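Local coordinates for protein DNA polymerase sliding clamp (Archaeoglobus fulgidus, PDB 1RWZ) that encircles DNA as a homotrimeric ring and probably tethers DNA polymerase and other processing proteins to it during replication, at residues A[1-7]-A[56-62]; A[26-32]-A[61-67]; A[8-12]-A[81-87]. All coordinates share one frame; numbering follows the deposited sequence.

In the fold
The N-terminal domain shows how three long-range contacts tie two sheets and a helix together. Interaction 1 pairs the first strand, 2-7, with 58-61, the edge strand of the five-stranded sheet, and interaction 2 forms the edge ladder of the nine-stranded sheet. Their centres lie about 10 Å apart and they share I61 and D62, where the chain passes from one sheet to the other; I2 CD1 packs 3.5 Å from F29 CD1. Interaction 3, its centre about 14 Å from that of interaction 1, anchors the helix that follows strand 2-7, and M6 O lies 2.8 Å from V87 N. Interactions 2 and 3 stay about 8 Å apart at their nearest atoms. No neighbouring subunit touches them.

Interaction 1 of 3, residues A[1-7]-A[56-62]; sequences MIDVIMT and FEVYNID
From M1 opposite D62 to I5 opposite V58, the two segments run as an antiparallel ladder, their strand axes 4.6 Å apart at an angle of 165°. D3 and N60 form a hydrogen-bonded pair, with D3 N to N60 O at 2.9 Å. I5 faces V58 in the same manner, but here the ladder is interrupted: I5 O accepts from E57 N at 2.8 Å and only weakly from V58 N at 3.3 Å. Two successive residues opposite one make a classic beta bulge, and I5 O also lies at the edge of the F56 ring. At the other end the chain's amino terminus is held by a salt bridge, M1 N to D62 OD1 at 2.6 Å, the nitrogen coming from above the carboxylate plane rather than within it.

V4 divides its two methyls between aromatic neighbours. CG1, anti to the carbonyl carbon (chi1 -54°), lies 3.5 Å from Y59 CD1, while CG2 reaches F56 CE1. The tyrosine in turn sets CD1 over one face of the F56 ring, near its rim, and sends its hydroxyl to L30 O. M6 runs alongside F56 and makes an oblique Met-aromatic contact, SD being 5.3 Å from the ring centroid. On the face bearing D3 and N60, I5 and V58 stand side by side, touching CB to CB. Beyond the bulge a water links T7 N to E57 OE2.

With strand 86-91 hydrogen-bonded along the far side of 2-7, this is the edge of the domain's five-stranded antiparallel sheet. I2 and Y59 reach F29 of the second sheet, an apolar packing of two sheets that belongs to the PCNA fold.

Interaction 2 of 3, residues A[26-32]-A[61-67]; sequences RIHFLEK and IDEEKTI
H28 and T66 stand side by side in the middle of an antiparallel ladder, the end of the PCNA sheet formed by strands 24-30 and 65-70. H28 ND1 and T66 OG1 are 2.7 Å apart in a hydrogen bond that either could donate, with the hydroxyl oxygen near the plane of the imidazole at its edge. T66 CG2 stands well above the ring plane, near ND1 and CE1, so both branches of the threonine touch the histidine. H28 NE2 is bonded to E119 OE1, and these two bonds together fix the ring's rotation. The pairs on either side, I27 with I67 and F29 with K65, are hydrogen-bonded, F29 N reaching K65 O at 2.7 Å.

The opposite face, bearing I27, F29, K65 and I67, is largely apolar. F29 directs its CG anti to the carbonyl carbon (chi1 -76°), which puts the ring edge against I67, with CE1 3.7 Å from CD1. I67 carries CG1 between its backbone N and carbonyl carbon (chi1 58°), and that methylene also meets I27 CB at 3.9 Å. I2 of strand 2-7 packs on K65, whose NZ bonds to D93 O.

Where the ladder ends, E64 takes over from the backbone. Its chain, extended beyond CG, carries OE2 past L30 CB to E31 N, 2.9 Å away in a nearly straight bond (176°) on the anti side of the carboxylate. K32 folds back to make a weak salt bridge, its NZ 3.4 Å from the same OE2. I61 extends its CD1 to within 3.5 Å of L30 O, and E31 passes obliquely by that methyl. A water lies between E31 OE1 and D62 O, 2.6 Å from each.

Interaction 3 of 3, residues A[8-12]-A[81-87]; sequences GELLK and ISTKDLV
K12 NZ donates to I81 O at 2.9 Å and also to S78 O, so two backbone carbonyls grip one ammonium group. The lysine curls to get there: bends at chi3 (68°) and chi4 (70°) turn its end back onto I81 O, and its CE passes 3.9 Å from T83 CG2.

The first turn of the helix is held by the same loop. G8 N bonds to D85 O at 2.7 Å, and E9 N to T83 O at 3.2 Å, two amides that the helix itself has no carbonyl to satisfy. Because G8 has no side chain, S82 O can sit 3.5 Å from its CA. The loop is shaped by a type I turn from S82 to D85; D85 OD1 takes S82 N, and S82 OG accepts from K84 N in an ST turn. Farther along the helix, L11 crosses V87 at about a right angle, CD2 to CG1 3.8 Å.

T7 OG1, at the N-cap, accepts from L10 N where strand 2-7 gives way to helix 8-19. V87, second residue of the adjoining strand 86-91, pairs with M6 and together with I81 packs on F101 of strand 96-101, so the helix start lies against 86-91.

Interaction 1 of 3, residues A[1-7]-A[56-62]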
loop_
_atom_site.group_PDB
_atom_site.type_symbol
_atom_site.label_atom_id
_atom_site.label_comp_id
_atom_site.label_asym_id
_atom_site.label_seq_id
_atom_site.Cartn_x
_atom_site.Cartn_y
_atom_site.Cartn_z
ATOM N N MET A 1 -30.938 -17.171 24.150
ATOM C CA MET A 1 -30.108 -16.074 23.581
ATOM C C MET A 1 -28.651 -16.485 23.427
ATOM O O MET A 1 -28.157 -17.364 24.131
ATOM C CB MET A 1 -30.162 -14.832 24.478
ATOM C CG MET A 1 -29.225 -13.712 24.019
ATOM S SD MET A 1 -28.856 -12.467 25.272
ATOM C CE MET A 1 -29.965 -11.142 24.779
ATOM N N ILE A 2 -27.972 -15.828 22.494
ATOM C CA ILE A 2 -26.559 -16.059 22.238
ATOM C C ILE A 2 -25.872 -14.727 22.505
ATOM O O ILE A 2 -26.314 -13.689 22.018
ATOM C CB ILE A 2 -26.304 -16.447 20.769
ATOM C CG1 ILE A 2 -26.860 -17.845 20.494
ATOM C CG2 ILE A 2 -24.816 -16.371 20.460
ATOM C CD1 ILE A 2 -26.807 -18.238 19.033
ATOM N N ASP A 3 -24.806 -14.753 23.295
ATOM C CA ASP A 3 -24.065 -13.537 23.585
ATOM C C ASP A 3 -22.611 -13.919 23.781
ATOM O O ASP A 3 -22.250 -14.528 24.786
ATOM C CB ASP A 3 -24.614 -12.855 24.840
ATOM C CG ASP A 3 -23.885 -11.569 25.167
ATOM O OD1 ASP A 3 -23.272 -10.979 24.251
ATOM O OD2 ASP A 3 -23.933 -11.139 26.341
ATOM N N VAL A 4 -21.783 -13.571 22.802
ATOM C CA VAL A 4 -20.367 -13.898 22.865
ATOM C C VAL A 4 -19.502 -12.680 22.584
ATOM O O VAL A 4 -19.933 -11.736 21.928
ATOM C CB VAL A 4 -20.011 -15.013 21.844
ATOM C CG1 VAL A 4 -20.909 -16.221 22.061
ATOM C CG2 VAL A 4 -20.167 -14.495 20.415
ATOM N N ILE A 5 -18.279 -12.703 23.100
ATOM C CA ILE A 5 -17.341 -11.616 22.883
ATOM C C ILE A 5 -16.041 -12.245 22.405
ATOM O O ILE A 5 -15.543 -13.197 23.004
ATOM C CB ILE A 5 -17.117 -10.799 24.171
ATOM C CG1 ILE A 5 -18.439 -10.140 24.587
ATOM C CG2 ILE A 5 -16.040 -9.738 23.943
ATOM C CD1 ILE A 5 -18.337 -9.236 25.818
ATOM N N MET A 6 -15.511 -11.716 21.309
ATOM C CA MET A 6 -14.296 -12.241 20.702
ATOM C C MET A 6 -13.431 -11.089 20.197
ATOM O O MET A 6 -13.918 -9.974 20.050
ATOM C CB MET A 6 -14.686 -13.138 19.527
ATOM C CG MET A 6 -15.380 -12.370 18.398
ATOM S SD MET A 6 -16.469 -13.408 17.383
ATOM C CE MET A 6 -15.289 -14.473 16.643
ATOM N N THR A 7 -12.156 -11.351 19.926
ATOM C CA THR A 7 -11.291 -10.293 19.418
ATOM C C THR A 7 -11.675 -9.997 17.970
ATOM O O THR A 7 -12.179 -10.874 17.258
ATOM C CB THR A 7 -9.802 -10.687 19.441
ATOM O OG1 THR A 7 -9.552 -11.695 18.449
ATOM C CG2 THR A 7 -9.417 -11.217 20.811
ATOM N N PHE A 56 -12.966 -17.632 23.128
ATOM C CA PHE A 56 -13.780 -16.421 23.264
ATOM C C PHE A 56 -13.470 -15.755 24.606
ATOM O O PHE A 56 -13.037 -16.423 25.543
ATOM C CB PHE A 56 -15.267 -16.780 23.259
ATOM C CG PHE A 56 -15.802 -17.176 21.914
ATOM C CD1 PHE A 56 -16.416 -16.234 21.093
ATOM C CD2 PHE A 56 -15.705 -18.491 21.473
ATOM C CE1 PHE A 56 -16.931 -16.602 19.846
ATOM C CE2 PHE A 56 -16.213 -18.870 20.235
ATOM C CZ PHE A 56 -16.828 -17.925 19.418
ATOM N N GLU A 57 -13.701 -14.448 24.704
ATOM C CA GLU A 57 -13.480 -13.748 25.968
ATOM C C GLU A 57 -14.699 -14.072 26.828
ATOM O O GLU A 57 -14.592 -14.267 28.042
ATOM C CB GLU A 57 -13.386 -12.235 25.748
ATOM C CG GLU A 57 -12.388 -11.819 24.671
ATOM C CD GLU A 57 -11.027 -12.469 24.843
ATOM O OE1 GLU A 57 -10.529 -12.527 25.989
ATOM O OE2 GLU A 57 -10.447 -12.911 23.829
ATOM N N VAL A 58 -15.859 -14.112 26.176
ATOM C CA VAL A 58 -17.129 -14.447 26.819
ATOM C C VAL A 58 -17.902 -15.344 25.852
ATOM O O VAL A 58 -17.963 -15.064 24.657
ATOM C CB VAL A 58 -17.997 -13.193 27.100
ATOM C CG1 VAL A 58 -19.357 -13.621 27.638
ATOM C CG2 VAL A 58 -17.303 -12.277 28.108
ATOM N N TYR A 59 -18.485 -16.421 26.365
ATOM C CA TYR A 59 -19.258 -17.331 25.526
ATOM C C TYR A 59 -20.478 -17.779 26.324
ATOM O O TYR A 59 -20.414 -18.749 27.084
ATOM C CB TYR A 59 -18.414 -18.550 25.122
ATOM C CG TYR A 59 -19.046 -19.404 24.042
ATOM C CD1 TYR A 59 -18.983 -19.026 22.699
ATOM C CD2 TYR A 59 -19.744 -20.570 24.365
ATOM C CE1 TYR A 59 -19.599 -19.788 21.706
ATOM C CE2 TYR A 59 -20.366 -21.336 23.380
ATOM C CZ TYR A 59 -20.290 -20.939 22.053
ATOM O OH TYR A 59 -20.910 -21.685 21.073
ATOM N N ASN A 60 -21.586 -17.060 26.155
ATOM C CA ASN A 60 -22.817 -17.373 26.871
ATOM C C ASN A 60 -23.965 -17.712 25.942
ATOM O O ASN A 60 -24.483 -16.840 25.250
ATOM C CB ASN A 60 -23.251 -16.195 27.746
ATOM C CG ASN A 60 -22.232 -15.844 28.801
ATOM O OD1 ASN A 60 -21.640 -16.723 29.425
ATOM N ND2 ASN A 60 -22.034 -14.550 29.025
ATOM N N ILE A 61 -24.362 -18.979 25.929
ATOM C CA ILE A 61 -25.480 -19.407 25.104
ATOM C C ILE A 61 -26.472 -20.164 25.978
ATOM O O ILE A 61 -26.085 -20.801 26.958
ATOM C CB ILE A 61 -25.040 -20.344 23.952
ATOM C CG1 ILE A 61 -24.487 -21.653 24.517
ATOM C CG2 ILE A 61 -24.001 -19.654 23.084
ATOM C CD1 ILE A 61 -24.270 -22.718 23.466
ATOM N N ASP A 62 -27.751 -20.077 25.633
ATOM C CA ASP A 62 -28.774 -20.792 26.380
ATOM C C ASP A 62 -28.775 -22.210 25.833
ATOM O O ASP A 62 -28.220 -23.120 26.449
ATOM C CB ASP A 62 -30.135 -20.123 26.184
ATOM C CG ASP A 62 -30.266 -18.838 26.979
ATOM O OD1 ASP A 62 -31.143 -18.012 26.646
ATOM O OD2 ASP A 62 -29.498 -18.659 27.949
HETATM O O HOH W 1 -27.221 -16.677 26.847
HETATM O O HOH W 2 -11.568 -13.858 21.511
#

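Interaction 2 of 3, residues A[26-32]-A[61-67]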
loop_
_atom_site.group_PDB
_atom_site.type_symbol
_atom_site.label_atom_id
_atom_site.label_comp_id
_atom_site.label_asym_id
_atom_site.label_seq_id
_atom_site.Cartn_x
_atom_site.Cartn_y
_atom_site.Cartn_z
ATOM N N ARG A 26 -24.189 -21.524 7.403
ATOM C CA ARG A 26 -24.861 -21.840 8.652
ATOM C C ARG A 26 -23.800 -21.761 9.738
ATOM O O ARG A 26 -22.732 -22.358 9.605
ATOM C CB ARG A 26 -25.424 -23.263 8.647
ATOM C CG ARG A 26 -26.653 -23.493 7.786
ATOM C CD ARG A 26 -27.287 -24.835 8.159
ATOM N NE ARG A 26 -28.325 -25.255 7.222
ATOM C CZ ARG A 26 -28.108 -25.498 5.935
ATOM N NH1 ARG A 26 -26.889 -25.360 5.435
ATOM N NH2 ARG A 26 -29.106 -25.882 5.150
ATOM N N ILE A 27 -24.089 -21.025 10.802
ATOM C CA ILE A 27 -23.154 -20.899 11.915
ATOM C C ILE A 27 -23.787 -21.568 13.123
ATOM O O ILE A 27 -24.880 -21.195 13.547
ATOM C CB ILE A 27 -22.871 -19.425 12.265
ATOM C CG1 ILE A 27 -22.376 -18.678 11.024
ATOM C CG2 ILE A 27 -21.854 -19.355 13.399
ATOM C CD1 ILE A 27 -21.156 -19.272 10.386
ATOM N N HIS A 28 -23.096 -22.559 13.672
ATOM C CA HIS A 28 -23.599 -23.291 14.823
ATOM C C HIS A 28 -22.941 -22.830 16.111
ATOM O O HIS A 28 -21.714 -22.813 16.218
ATOM C CB HIS A 28 -23.320 -24.790 14.662
ATOM C CG HIS A 28 -23.852 -25.378 13.392
ATOM N ND1 HIS A 28 -25.159 -25.794 13.254
ATOM C CD2 HIS A 28 -23.256 -25.605 12.198
ATOM C CE1 HIS A 28 -25.346 -26.251 12.028
ATOM N NE2 HIS A 28 -24.208 -26.146 11.367
ATOM N N PHE A 29 -23.759 -22.445 17.083
ATOM C CA PHE A 29 -23.242 -22.058 18.383
ATOM C C PHE A 29 -23.524 -23.262 19.266
ATOM O O PHE A 29 -24.652 -23.469 19.725
ATOM C CB PHE A 29 -23.945 -20.812 18.915
ATOM C CG PHE A 29 -23.498 -19.547 18.249
ATOM C CD1 PHE A 29 -24.056 -19.145 17.040
ATOM C CD2 PHE A 29 -22.484 -18.777 18.809
ATOM C CE1 PHE A 29 -23.607 -17.992 16.396
ATOM C CE2 PHE A 29 -22.028 -17.622 18.174
ATOM C CZ PHE A 29 -22.590 -17.228 16.966
ATOM N N LEU A 30 -22.492 -24.073 19.470
ATOM C CA LEU A 30 -22.604 -25.288 20.268
ATOM C C LEU A 30 -22.068 -25.076 21.673
ATOM O O LEU A 30 -21.386 -24.092 21.942
ATOM C CB LEU A 30 -21.826 -26.416 19.590
ATOM C CG LEU A 30 -22.080 -26.603 18.091
ATOM C CD1 LEU A 30 -21.141 -27.671 17.556
ATOM C CD2 LEU A 30 -23.533 -26.983 17.847
ATOM N N GLU A 31 -22.373 -26.004 22.572
ATOM C CA GLU A 31 -21.893 -25.883 23.939
ATOM C C GLU A 31 -20.367 -25.806 23.964
ATOM O O GLU A 31 -19.788 -25.078 24.771
ATOM C CB GLU A 31 -22.369 -27.070 24.781
ATOM C CG GLU A 31 -23.872 -27.081 25.035
ATOM C CD GLU A 31 -24.340 -25.913 25.895
ATOM O OE1 GLU A 31 -25.571 -25.736 26.034
ATOM O OE2 GLU A 31 -23.489 -25.172 26.436
ATOM N N LYS A 32 -19.727 -26.541 23.059
ATOM C CA LYS A 32 -18.270 -26.582 22.987
ATOM C C LYS A 32 -17.641 -25.406 22.236
ATOM O O LYS A 32 -16.426 -25.195 22.311
ATOM C CB LYS A 32 -17.824 -27.898 22.341
ATOM C CG LYS A 32 -18.102 -27.993 20.842
ATOM C CD LYS A 32 -18.705 -29.346 20.448
ATOM C CE LYS A 32 -20.238 -29.350 20.551
ATOM N NZ LYS A 32 -20.769 -29.049 21.916
ATOM N N ILE A 61 -24.362 -18.979 25.929
ATOM C CA ILE A 61 -25.480 -19.407 25.104
ATOM C C ILE A 61 -26.472 -20.164 25.978
ATOM O O ILE A 61 -26.085 -20.801 26.958
ATOM C CB ILE A 61 -25.040 -20.344 23.952
ATOM C CG1 ILE A 61 -24.487 -21.653 24.517
ATOM C CG2 ILE A 61 -24.001 -19.654 23.084
ATOM C CD1 ILE A 61 -24.270 -22.718 23.466
ATOM N N ASP A 62 -27.751 -20.077 25.633
ATOM C CA ASP A 62 -28.774 -20.792 26.380
ATOM C C ASP A 62 -28.775 -22.210 25.833
ATOM O O ASP A 62 -28.220 -23.120 26.449
ATOM C CB ASP A 62 -30.135 -20.123 26.184
ATOM C CG ASP A 62 -30.266 -18.838 26.979
ATOM O OD1 ASP A 62 -31.143 -18.012 26.646
ATOM O OD2 ASP A 62 -29.498 -18.659 27.949
ATOM N N GLU A 63 -29.379 -22.396 24.667
ATOM C CA GLU A 63 -29.407 -23.708 24.038
ATOM C C GLU A 63 -28.533 -23.622 22.792
ATOM O O GLU A 63 -28.238 -22.523 22.318
ATOM C CB GLU A 63 -30.837 -24.096 23.642
ATOM C CG GLU A 63 -31.437 -23.273 22.505
ATOM C CD GLU A 63 -31.870 -21.881 22.935
ATOM O OE1 GLU A 63 -32.285 -21.092 22.058
ATOM O OE2 GLU A 63 -31.804 -21.576 24.145
ATOM N N GLU A 64 -28.104 -24.766 22.272
ATOM C CA GLU A 64 -27.286 -24.760 21.067
ATOM C C GLU A 64 -28.173 -24.224 19.956
ATOM O O GLU A 64 -29.327 -24.637 19.822
ATOM C CB GLU A 64 -26.801 -26.169 20.733
ATOM C CG GLU A 64 -25.969 -26.807 21.838
ATOM C CD GLU A 64 -25.233 -28.043 21.367
ATOM O OE1 GLU A 64 -25.847 -28.858 20.650
ATOM O OE2 GLU A 64 -24.043 -28.206 21.721
ATOM N N LYS A 65 -27.646 -23.300 19.164
ATOM C CA LYS A 65 -28.437 -22.705 18.100
ATOM C C LYS A 65 -27.687 -22.575 16.786
ATOM O O LYS A 65 -26.476 -22.364 16.762
ATOM C CB LYS A 65 -28.927 -21.322 18.537
ATOM C CG LYS A 65 -29.804 -20.616 17.510
ATOM C CD LYS A 65 -30.031 -19.158 17.881
ATOM C CE LYS A 65 -30.743 -19.019 19.215
ATOM N NZ LYS A 65 -30.887 -17.588 19.618
ATOM N N THR A 66 -28.428 -22.705 15.692
ATOM C CA THR A 66 -27.867 -22.578 14.359
ATOM C C THR A 66 -28.506 -21.360 13.702
ATOM O O THR A 66 -29.726 -21.204 13.736
ATOM C CB THR A 66 -28.181 -23.812 13.493
ATOM O OG1 THR A 66 -27.637 -24.983 14.112
ATOM C CG2 THR A 66 -27.584 -23.649 12.101
ATOM N N ILE A 67 -27.687 -20.489 13.124
ATOM C CA ILE A 67 -28.206 -19.307 12.445
ATOM C C ILE A 67 -27.683 -19.272 11.014
ATOM O O ILE A 67 -26.647 -19.864 10.708
ATOM C CB ILE A 67 -27.794 -17.992 13.165
ATOM C CG1 ILE A 67 -26.266 -17.891 13.252
ATOM C CG2 ILE A 67 -28.424 -17.937 14.553
ATOM C CD1 ILE A 67 -25.770 -16.555 13.783
HETATM O O HOH W 3 -25.974 -23.739 27.679
#

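Interaction 3 of 3, residues A[8-12]-A[81-87]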
loop_
_atom_site.group_PDB
_atom_site.type_symbol
_atom_site.label_atom_id
_atom_site.label_comp_id
_atom_site.label_asym_id
_atom_site.label_seq_id
_atom_site.Cartn_x
_atom_site.Cartn_y
_atom_site.Cartn_z
ATOM N N GLY A 8 -11.443 -8.759 17.546
ATOM C CA GLY A 8 -11.760 -8.373 16.183
ATOM C C GLY A 8 -11.025 -9.235 15.174
ATOM O O GLY A 8 -11.596 -9.645 14.160
ATOM N N GLU A 9 -9.755 -9.525 15.450
ATOM C CA GLU A 9 -8.964 -10.345 14.543
ATOM C C GLU A 9 -9.581 -11.730 14.385
ATOM O O GLU A 9 -9.585 -12.294 13.288
ATOM C CB GLU A 9 -7.520 -10.469 15.047
ATOM C CG GLU A 9 -6.631 -11.330 14.156
ATOM C CD GLU A 9 -5.206 -11.450 14.672
ATOM O OE1 GLU A 9 -5.005 -11.378 15.904
ATOM O OE2 GLU A 9 -4.286 -11.637 13.843
ATOM N N LEU A 10 -10.110 -12.282 15.472
ATOM C CA LEU A 10 -10.715 -13.608 15.393
ATOM C C LEU A 10 -11.919 -13.586 14.458
ATOM O O LEU A 10 -12.055 -14.444 13.582
ATOM C CB LEU A 10 -11.132 -14.086 16.785
ATOM C CG LEU A 10 -11.726 -15.493 16.916
ATOM C CD1 LEU A 10 -10.812 -16.526 16.248
ATOM C CD2 LEU A 10 -11.905 -15.812 18.392
ATOM N N LEU A 11 -12.789 -12.598 14.621
ATOM C CA LEU A 11 -13.968 -12.517 13.760
ATOM C C LEU A 11 -13.588 -12.244 12.301
ATOM O O LEU A 11 -14.110 -12.879 11.381
ATOM C CB LEU A 11 -14.921 -11.426 14.260
ATOM C CG LEU A 11 -16.204 -11.207 13.440
ATOM C CD1 LEU A 11 -16.952 -12.519 13.272
ATOM C CD2 LEU A 11 -17.088 -10.196 14.139
ATOM N N LYS A 12 -12.671 -11.308 12.093
ATOM C CA LYS A 12 -12.249 -10.945 10.740
ATOM C C LYS A 12 -11.617 -12.110 9.986
ATOM O O LYS A 12 -11.924 -12.356 8.814
ATOM C CB LYS A 12 -11.264 -9.768 10.801
ATOM C CG LYS A 12 -11.888 -8.472 11.337
ATOM C CD LYS A 12 -10.836 -7.431 11.736
ATOM C CE LYS A 12 -10.067 -6.871 10.543
ATOM N NZ LYS A 12 -10.914 -5.992 9.684
ATOM N N ILE A 81 -14.051 -3.037 11.332
ATOM C CA ILE A 81 -13.666 -3.473 12.667
ATOM C C ILE A 81 -12.146 -3.596 12.734
ATOM O O ILE A 81 -11.509 -4.080 11.793
ATOM C CB ILE A 81 -14.291 -4.847 13.012
ATOM C CG1 ILE A 81 -15.817 -4.754 12.959
ATOM C CG2 ILE A 81 -13.823 -5.304 14.390
ATOM C CD1 ILE A 81 -16.534 -6.069 13.230
ATOM N N SER A 82 -11.567 -3.149 13.841
ATOM C CA SER A 82 -10.125 -3.221 14.031
ATOM C C SER A 82 -9.750 -4.572 14.633
ATOM O O SER A 82 -10.529 -5.159 15.383
ATOM C CB SER A 82 -9.656 -2.100 14.963
ATOM O OG SER A 82 -8.291 -2.269 15.308
ATOM N N THR A 83 -8.564 -5.069 14.299
ATOM C CA THR A 83 -8.113 -6.347 14.834
ATOM C C THR A 83 -7.995 -6.257 16.352
ATOM O O THR A 83 -8.088 -7.270 17.052
ATOM C CB THR A 83 -6.742 -6.761 14.256
ATOM O OG1 THR A 83 -5.774 -5.742 14.537
ATOM C CG2 THR A 83 -6.839 -6.973 12.752
ATOM N N LYS A 84 -7.804 -5.037 16.854
ATOM C CA LYS A 84 -7.665 -4.805 18.290
ATOM C C LYS A 84 -8.969 -4.447 19.006
ATOM O O LYS A 84 -8.982 -4.220 20.216
ATOM C CB LYS A 84 -6.618 -3.719 18.542
ATOM C CG LYS A 84 -5.202 -4.166 18.211
ATOM C CD LYS A 84 -4.182 -3.097 18.569
ATOM C CE LYS A 84 -2.761 -3.617 18.400
ATOM N NZ LYS A 84 -1.752 -2.598 18.801
ATOM N N ASP A 85 -10.063 -4.389 18.258
ATOM C CA ASP A 85 -11.367 -4.097 18.843
ATOM C C ASP A 85 -11.887 -5.395 19.452
ATOM O O ASP A 85 -11.503 -6.481 19.017
ATOM C CB ASP A 85 -12.369 -3.675 17.759
ATOM C CG ASP A 85 -12.219 -2.231 17.333
ATOM O OD1 ASP A 85 -12.687 -1.903 16.217
ATOM O OD2 ASP A 85 -11.657 -1.426 18.107
ATOM N N LEU A 86 -12.733 -5.289 20.471
ATOM C CA LEU A 86 -13.362 -6.476 21.034
ATOM C C LEU A 86 -14.739 -6.413 20.392
ATOM O O LEU A 86 -15.343 -5.338 20.322
ATOM C CB LEU A 86 -13.510 -6.403 22.556
ATOM C CG LEU A 86 -12.368 -6.950 23.414
ATOM C CD1 LEU A 86 -12.841 -7.046 24.861
ATOM C CD2 LEU A 86 -11.944 -8.322 22.914
ATOM N N VAL A 87 -15.235 -7.545 19.908
ATOM C CA VAL A 87 -16.536 -7.558 19.258
ATOM C C VAL A 87 -17.513 -8.465 19.983
ATOM O O VAL A 87 -17.169 -9.584 20.360
ATOM C CB VAL A 87 -16.422 -8.053 17.802
ATOM C CG1 VAL A 87 -17.755 -7.858 17.084
ATOM C CG2 VAL A 87 -15.302 -7.322 17.087
#